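Local coordinates for proline dehydrogenase (Bradyrhizobium japonicum USDA 110, PDB 3HAZ), which probably oxidises proline to glutamate in two steps, pairing an FAD-dependent proline dehydrogenase with an NAD-dependent aldehyde dehydrogenase in one chain, at residues I768-A773 with S922-S927. Sequence-based numbering, arbitrary orientation.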
loop_
_atom_site.group_PDB
_atom_site.type_symbol
_atom_site.label_atom_id
_atom_site.label_comp_id
_atom_site.label_asym_id
_atom_site.label_seq_id
_atom_site.Cartn_x
_atom_site.Cartn_y
_atom_site.Cartn_z
ATOM N N ILE A 768 -7.223 43.820 -18.368
ATOM C CA ILE A 768 -7.113 44.825 -17.323
ATOM C C ILE A 768 -5.679 44.843 -16.809
ATOM O O ILE A 768 -5.155 43.819 -16.363
ATOM C CB ILE A 768 -8.083 44.548 -16.166
ATOM C CG1 ILE A 768 -9.518 44.427 -16.690
ATOM C CG2 ILE A 768 -7.977 45.636 -15.103
ATOM C CD1 ILE A 768 -10.524 44.023 -15.621
ATOM N N ALA A 769 -5.031 45.999 -16.915
ATOM C CA ALA A 769 -3.673 46.166 -16.403
ATOM C C ALA A 769 -3.627 47.306 -15.382
ATOM O O ALA A 769 -4.003 48.436 -15.704
ATOM C CB ALA A 769 -2.698 46.434 -17.554
ATOM N N ASP A 770 -3.184 47.011 -14.158
ATOM C CA ASP A 770 -3.053 48.052 -13.133
ATOM C C ASP A 770 -1.608 48.519 -13.007
ATOM O O ASP A 770 -0.734 48.021 -13.714
ATOM C CB ASP A 770 -3.640 47.607 -11.777
ATOM C CG ASP A 770 -2.835 46.505 -11.099
ATOM O OD1 ASP A 770 -1.616 46.371 -11.341
ATOM O OD2 ASP A 770 -3.435 45.778 -10.282
ATOM N N ALA A 771 -1.362 49.472 -12.111
ATOM C CA ALA A 771 -0.054 50.121 -12.035
ATOM C C ALA A 771 1.038 49.282 -11.373
ATOM O O ALA A 771 2.198 49.703 -11.331
ATOM C CB ALA A 771 -0.166 51.489 -11.355
ATOM N N THR A 772 0.680 48.110 -10.851
ATOM C CA THR A 772 1.690 47.183 -10.356
ATOM C C THR A 772 2.202 46.260 -11.457
ATOM O O THR A 772 3.127 45.479 -11.236
ATOM C CB THR A 772 1.182 46.304 -9.192
ATOM O OG1 THR A 772 0.225 45.353 -9.688
ATOM C CG2 THR A 772 0.555 47.161 -8.100
ATOM N N ALA A 773 1.602 46.333 -12.638
ATOM C CA ALA A 773 2.049 45.484 -13.737
ATOM C C ALA A 773 3.335 46.051 -14.320
ATOM O O ALA A 773 3.507 47.265 -14.383
ATOM C CB ALA A 773 0.977 45.392 -14.811
ATOM N N SER A 922 -1.306 42.179 -13.118
ATOM C CA SER A 922 -1.263 42.753 -11.786
ATOM C C SER A 922 -0.394 41.922 -10.874
ATOM O O SER A 922 -0.328 40.700 -11.009
ATOM C CB SER A 922 -2.662 42.838 -11.187
ATOM O OG SER A 922 -2.610 43.299 -9.842
ATOM N N ARG A 923 0.266 42.601 -9.941
ATOM C CA ARG A 923 1.049 41.947 -8.906
ATOM C C ARG A 923 0.113 41.525 -7.774
ATOM O O ARG A 923 0.433 40.635 -6.988
ATOM C CB ARG A 923 2.116 42.923 -8.376
ATOM C CG ARG A 923 3.279 42.280 -7.631
ATOM C CD ARG A 923 4.448 43.264 -7.521
ATOM N NE ARG A 923 4.209 44.281 -6.504
ATOM C CZ ARG A 923 4.718 45.508 -6.531
ATOM N NH1 ARG A 923 4.438 46.355 -5.556
ATOM N NH2 ARG A 923 5.496 45.896 -7.535
ATOM N N ILE A 924 -1.059 42.155 -7.718
ATOM C CA ILE A 924 -1.937 42.071 -6.550
ATOM C C ILE A 924 -2.919 40.891 -6.575
ATOM O O ILE A 924 -3.971 40.946 -7.218
ATOM C CB ILE A 924 -2.710 43.390 -6.363
ATOM C CG1 ILE A 924 -1.744 44.576 -6.457
ATOM C CG2 ILE A 924 -3.461 43.389 -5.040
ATOM C CD1 ILE A 924 -2.401 45.941 -6.275
ATOM N N ASP A 925 -2.575 39.831 -5.855
ATOM C CA ASP A 925 -3.421 38.641 -5.788
ATOM C C ASP A 925 -4.881 38.946 -5.460
ATOM O O ASP A 925 -5.777 38.374 -6.068
ATOM C CB ASP A 925 -2.854 37.620 -4.797
ATOM C CG ASP A 925 -1.610 36.926 -5.324
ATOM O OD1 ASP A 925 -1.404 36.916 -6.552
ATOM O OD2 ASP A 925 -0.839 36.386 -4.511
ATOM N N ASP A 926 -5.130 39.842 -4.506
ATOM C CA ASP A 926 -6.513 40.164 -4.145
ATOM C C ASP A 926 -7.281 40.830 -5.297
ATOM O O ASP A 926 -8.486 40.623 -5.451
ATOM C CB ASP A 926 -6.571 41.032 -2.880
ATOM C CG ASP A 926 -6.133 40.272 -1.631
ATOM O OD1 ASP A 926 -6.706 39.198 -1.365
ATOM O OD2 ASP A 926 -5.218 40.742 -0.922
ATOM N N SER A 927 -6.585 41.636 -6.096
ATOM C CA SER A 927 -7.210 42.282 -7.248
ATOM C C SER A 927 -7.522 41.248 -8.330
ATOM O O SER A 927 -8.627 41.204 -8.861
ATOM C CB SER A 927 -6.301 43.375 -7.822
ATOM O OG SER A 927 -6.133 44.440 -6.912
HETATM O O HOH W 1 -5.496 46.498 -8.511
#
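Ser-922 OG donates to Asp-770 OD2 at 2.6 Å, meeting the carboxylate on its syn side, and so joins an ST turn to an Asx turn where the adjacent parallel strands 765-769 and 917-921 of the aldehyde dehydrogenase section end. The ST turn is defined by Ile-924 N, which donates back to Ser-922 OG at 2.9 Å; the serine hydroxyl reaches both partners because it stands anti to its own N (chi1 175°). Next along, Arg-923 N gives a nearly straight bond (170°) to Thr-772 OG1, 2.8 Å away, while the Arg-923 side chain, bent at chi3, keeps one guanidinium face over Thr-772 CB and forms a salt bridge through NE with Glu-110. Ile-924, at the N-cap position of helix 925-934, lays CD1 against Thr-772 CG2 at 3.7 Å, the two side chains roughly perpendicular. In the first turn of that helix, Ser-927 OG shares a water with Asp-770 OD2. An asparagine replacing Asp-770 would remove the negative charge and probably leave either the Ser-922 or the Thr-772 hydroxyl without its acceptor. The other carboxylate oxygen, Asp-770 OD1, receives two bonds from the same face: Thr-772 N at 2.9 Å, 43° out of plane, and Thr-772 OG1 at 2.7 Å.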